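PDB 1UWW: endoglucanase from Bacillus akibai, which hydrolyses internal beta-1,4-glucosidic linkages of cellulose, the chain here being its family 28 carbohydrate-binding module, specific for non-crystalline cellulose. Local coordinates for residues W55-P60 and G103-N108; Y118-P123 and T155-D160. One frame throughout, in Å; residues are numbered along the deposited sequence.

Contact 1: W55-P60 and G103-N108; sequences WEFGYP and GAMNIN
Met-105, present as selenomethionine, bridges the gap to Tyr-59 and Phe-57, and nearly the whole contact lies at its tip. Its CB is too far back on the strand to touch either ring. CG, anti to the backbone N (chi1 177°), is the first atom to approach the 55-60 segment, passing 3.8 Å from Tyr-59 OH. The chain runs straight on to the selenium and bends there (chi3 -82°), which brings the terminal methyl to the edges of both rings. CE lies 3.3 Å from Tyr-59 OH and 4.1 Å from Tyr-59 CE2, near the ring's plane. Met-105 CE also reaches the edge of the Phe-57 ring, near its plane, 4.3 Å from Phe-57 CZ. The two rings are themselves packed: Phe-57 brings CE2 over the centre of one Tyr-59 face, 3.6 Å above the plane. Tyrosine suits a place where an apolar ring must end in a polar atom, since its hydroxyl is hydrogen-bonded to the backbone O of Phe-170. A long, unbranched methionine suits the other side, where the CA atoms of Tyr-59 and Met-105 stand 10.3 Å apart. That spacing is the interior of a beta-sandwich: Phe-57 is on strand 50-58 of one antiparallel sheet, with Tyr-59 just past its end, and Met-105 is on strand 104-111 of the other, with Phe-93 of strand 88-97 also packed on Met-105 and Phe-177 against Phe-57.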
# COMPACT_ATOMS: atom_id res chain seq x y z
N TRP A 55 -12.04 17.46 7.47
CA TRP A 55 -11.49 18.48 6.57
C TRP A 55 -12.12 18.25 5.21
O TRP A 55 -12.69 17.21 4.94
CB TRP A 55 -9.96 18.43 6.55
CG TRP A 55 -9.37 17.18 5.96
CD1 TRP A 55 -8.89 17.04 4.68
CD2 TRP A 55 -9.16 15.91 6.60
NE1 TRP A 55 -8.43 15.76 4.50
CE2 TRP A 55 -8.56 15.05 5.66
CE3 TRP A 55 -9.43 15.40 7.88
CZ2 TRP A 55 -8.21 13.73 5.96
CZ3 TRP A 55 -9.08 14.07 8.16
CH2 TRP A 55 -8.49 13.27 7.21
N GLU A 56 -11.99 19.23 4.32
CA GLU A 56 -12.42 19.08 2.95
C GLU A 56 -11.30 19.47 1.99
O GLU A 56 -10.45 20.29 2.30
CB GLU A 56 -13.74 19.78 2.65
CG GLU A 56 -13.86 21.24 2.88
CD GLU A 56 -15.24 21.75 2.42
OE1 GLU A 56 -16.24 20.97 2.34
OE2 GLU A 56 -15.33 22.93 2.13
N PHE A 57 -11.29 18.82 0.86
CA PHE A 57 -10.24 19.00 -0.13
C PHE A 57 -10.63 18.28 -1.40
O PHE A 57 -11.57 17.51 -1.43
CB PHE A 57 -8.89 18.45 0.38
CG PHE A 57 -8.80 16.94 0.33
CD1 PHE A 57 -9.50 16.14 1.23
CD2 PHE A 57 -8.09 16.31 -0.69
CE1 PHE A 57 -9.43 14.76 1.13
CE2 PHE A 57 -8.08 14.95 -0.77
CZ PHE A 57 -8.74 14.19 0.13
N GLY A 58 -9.89 18.54 -2.47
CA GLY A 58 -9.94 17.70 -3.65
C GLY A 58 -8.56 17.50 -4.21
O GLY A 58 -7.77 18.44 -4.20
N TYR A 59 -8.29 16.33 -4.74
CA TYR A 59 -7.04 16.08 -5.42
C TYR A 59 -6.95 16.84 -6.76
O TYR A 59 -7.97 17.04 -7.41
CB TYR A 59 -6.85 14.59 -5.69
CG TYR A 59 -6.73 13.69 -4.46
CD1 TYR A 59 -5.65 13.81 -3.58
CD2 TYR A 59 -7.66 12.73 -4.19
CE1 TYR A 59 -5.54 12.94 -2.47
CE2 TYR A 59 -7.54 11.88 -3.10
CZ TYR A 59 -6.48 11.99 -2.26
OH TYR A 59 -6.40 11.15 -1.17
N PRO A 60 -5.74 17.20 -7.17
CA PRO A 60 -5.55 17.87 -8.46
C PRO A 60 -5.69 16.89 -9.60
O PRO A 60 -5.50 15.69 -9.44
CB PRO A 60 -4.12 18.41 -8.36
CG PRO A 60 -3.44 17.40 -7.52
CD PRO A 60 -4.46 17.08 -6.44
N GLY A 103 -11.06 6.13 -9.87
CA GLY A 103 -9.89 5.92 -9.06
C GLY A 103 -10.18 5.37 -7.68
O GLY A 103 -11.19 4.75 -7.40
N ALA A 104 -9.20 5.63 -6.81
CA ALA A 104 -9.17 5.05 -5.48
C ALA A 104 -8.35 5.93 -4.57
O ALA A 104 -7.72 6.89 -5.02
CB ALA A 104 -8.63 3.60 -5.54
N MSE A 105 -8.36 5.58 -3.30
CA MSE A 105 -7.59 6.26 -2.26
C MSE A 105 -6.89 5.17 -1.45
O MSE A 105 -7.57 4.23 -1.02
CB MSE A 105 -8.52 7.04 -1.36
CG MSE A 105 -7.84 7.74 -0.18
SE MSE A 105 -9.10 8.63 1.02
CE MSE A 105 -9.20 9.94 0.08
N ASN A 106 -5.58 5.30 -1.22
CA ASN A 106 -4.78 4.38 -0.43
C ASN A 106 -4.47 5.01 0.91
O ASN A 106 -3.82 6.07 0.95
CB ASN A 106 -3.46 4.04 -1.13
CG ASN A 106 -3.60 3.01 -2.25
OD1 ASN A 106 -2.66 2.84 -3.06
ND2 ASN A 106 -4.70 2.32 -2.28
N ILE A 107 -4.87 4.35 1.99
CA ILE A 107 -4.60 4.81 3.34
C ILE A 107 -3.43 4.00 3.92
O ILE A 107 -3.49 2.76 3.95
CB ILE A 107 -5.87 4.66 4.23
CG1 ILE A 107 -7.00 5.49 3.62
CG2 ILE A 107 -5.56 5.10 5.64
CD1 ILE A 107 -8.29 5.38 4.37
N ASN A 108 -2.38 4.69 4.36
CA ASN A 108 -1.23 4.06 4.98
C ASN A 108 -0.98 4.60 6.36
O ASN A 108 -1.36 5.70 6.71
CB ASN A 108 0.03 4.27 4.12
CG ASN A 108 0.05 3.39 2.87
OD1 ASN A 108 -0.16 3.89 1.78
ND2 ASN A 108 0.18 2.06 3.05

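Contact 2: Y118-P123 and T155-D160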
# COMPACT_ATOMS: atom_id res chain seq x y z
N TYR A 118 13.23 6.15 12.81
CA TYR A 118 12.11 7.09 12.73
C TYR A 118 11.13 6.76 11.59
O TYR A 118 10.48 7.64 11.05
CB TYR A 118 12.61 8.56 12.59
CG TYR A 118 13.51 9.01 13.71
CD1 TYR A 118 14.89 8.79 13.65
CD2 TYR A 118 13.00 9.65 14.83
CE1 TYR A 118 15.72 9.19 14.68
CE2 TYR A 118 13.84 10.06 15.86
CZ TYR A 118 15.19 9.81 15.78
OH TYR A 118 16.02 10.21 16.80
N TRP A 119 11.00 5.50 11.23
CA TRP A 119 10.07 5.12 10.16
C TRP A 119 9.83 3.64 10.19
O TRP A 119 10.73 2.84 9.89
CB TRP A 119 10.61 5.50 8.76
CG TRP A 119 9.57 5.37 7.70
CD1 TRP A 119 9.21 4.23 7.02
CD2 TRP A 119 8.75 6.40 7.21
NE1 TRP A 119 8.18 4.52 6.16
CE2 TRP A 119 7.88 5.85 6.24
CE3 TRP A 119 8.63 7.76 7.50
CZ2 TRP A 119 6.94 6.61 5.54
CZ3 TRP A 119 7.70 8.51 6.80
CH2 TRP A 119 6.87 7.94 5.84
N VAL A 120 8.62 3.25 10.56
CA VAL A 120 8.10 1.92 10.32
C VAL A 120 6.70 2.10 9.73
O VAL A 120 6.00 3.05 10.04
CB VAL A 120 8.06 1.03 11.58
CG1 VAL A 120 9.45 0.83 12.17
CG2 VAL A 120 7.09 1.54 12.61
N GLN A 121 6.28 1.17 8.93
CA GLN A 121 5.03 1.30 8.22
C GLN A 121 4.24 0.01 8.31
O GLN A 121 4.79 -1.08 8.18
CB GLN A 121 5.35 1.61 6.76
CG GLN A 121 4.18 1.97 5.90
CD GLN A 121 4.60 2.54 4.55
OE1 GLN A 121 5.71 3.06 4.41
NE2 GLN A 121 3.69 2.49 3.59
N ALA A 122 2.93 0.09 8.53
CA ALA A 122 2.12 -1.10 8.49
C ALA A 122 2.21 -1.65 7.07
O ALA A 122 2.07 -0.89 6.08
CB ALA A 122 0.70 -0.81 8.85
N PRO A 123 2.51 -2.94 6.91
CA PRO A 123 2.75 -3.46 5.57
C PRO A 123 1.59 -3.41 4.61
O PRO A 123 1.81 -3.23 3.42
CB PRO A 123 3.24 -4.89 5.83
CG PRO A 123 2.86 -5.23 7.13
CD PRO A 123 2.80 -3.96 7.94
N THR A 155 7.23 -6.19 12.04
CA THR A 155 8.26 -6.95 12.74
C THR A 155 9.37 -6.10 13.31
O THR A 155 10.07 -6.58 14.20
CB THR A 155 8.90 -8.01 11.85
OG1 THR A 155 9.53 -7.39 10.73
CG2 THR A 155 7.83 -8.96 11.30
N ASN A 156 9.52 -4.86 12.84
CA ASN A 156 10.60 -4.00 13.34
C ASN A 156 10.20 -3.13 14.51
O ASN A 156 10.86 -2.14 14.83
CB ASN A 156 11.16 -3.13 12.22
CG ASN A 156 12.35 -3.76 11.54
OD1 ASN A 156 13.22 -4.36 12.19
ND2 ASN A 156 12.40 -3.62 10.24
N ILE A 157 9.09 -3.49 15.15
CA ILE A 157 8.80 -2.96 16.47
C ILE A 157 8.50 -4.14 17.38
O ILE A 157 8.26 -5.24 16.93
CB ILE A 157 7.61 -1.95 16.50
CG1 ILE A 157 6.29 -2.64 16.15
CG2 ILE A 157 7.89 -0.72 15.60
CD1 ILE A 157 5.09 -1.72 16.13
N GLN A 158 8.54 -3.86 18.67
CA GLN A 158 8.11 -4.79 19.70
C GLN A 158 6.93 -4.20 20.43
O GLN A 158 6.55 -3.05 20.21
CB GLN A 158 9.27 -4.99 20.66
CG GLN A 158 10.44 -5.64 19.95
CD GLN A 158 11.68 -5.66 20.76
OE1 GLN A 158 11.99 -4.72 21.50
NE2 GLN A 158 12.43 -6.74 20.59
N ASP A 159 6.32 -4.97 21.32
CA ASP A 159 5.10 -4.51 21.97
C ASP A 159 5.33 -3.32 22.88
O ASP A 159 4.40 -2.54 23.12
CB ASP A 159 4.46 -5.66 22.76
CG ASP A 159 3.83 -6.71 21.86
OD1 ASP A 159 3.83 -6.55 20.60
OD2 ASP A 159 3.28 -7.75 22.32
N ASP A 160 6.54 -3.13 23.37
CA ASP A 160 6.88 -2.00 24.23
C ASP A 160 7.69 -0.88 23.53
O ASP A 160 8.11 0.08 24.16
CB ASP A 160 7.61 -2.46 25.50
CG ASP A 160 9.03 -2.95 25.26
OD1 ASP A 160 9.49 -3.10 24.10
OD2 ASP A 160 9.76 -3.23 26.24
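Val-120 and Ile-157 make the close part of this contact, methyl against methyl. Ile-157 CG2 lies 3.8 Å from Val-120 CG2 and 4.1 Å from Val-120 CG1, so one methyl of the isoleucine sits against both branches of the valine. The torsions explain why this branch is used: Ile-157 CG2 is anti to its own carbonyl carbon, while the longer CG1 arm occupies the crowded position between backbone N and carbonyl carbon (chi1 66°) and is directed elsewhere. Beta-branched residues suit both places, because they offer compact apolar surface close to the backbone. Val-120 opens strand 120-129, outermost, within this chain, in the five-stranded antiparallel sheet of this beta-sandwich module, and Ile-157 belongs to the irregular loop between strands 142-150 and 165-173, which folds against that strand. Packing slackens toward Asn-156: Val-120 CG1 is 4.2 Å from Asn-156 O and 4.3 Å from Asn-156 CB, and the amide takes no part. Asn-156 is partly exposed, and its ND2 hydrogen-bonds Asn-116 O of the second subunit, a role for which a short polar side chain is fitting. Farther along the loop, Gln-158 and Asp-160 are exposed to solvent, whereas Asp-159 between them is held through OD1 by salt bridges to Arg-152 and Arg-83.

Contact 1 closes along the chain before contact 2 opens, and their centres lie 25 Å apart within the same carbohydrate-binding module. They share one sheet, in which strands 104-111 and 120-129 are consecutive in sequence and antiparallel neighbours. The two meet there: Asn-108 ND2 packs 3.6 Å from Gln-121 NE2. Contact 1 joins this sheet to the opposite one through the sandwich interior, whereas contact 2 lays a loop against the outermost strand of the chain's own sheet. Both also touch the second subunit, where Asn-106 and Gln-121 each form hydrogen bonds, so the same pair of strands contributes to the fold of the module and to its pairing in the assembly.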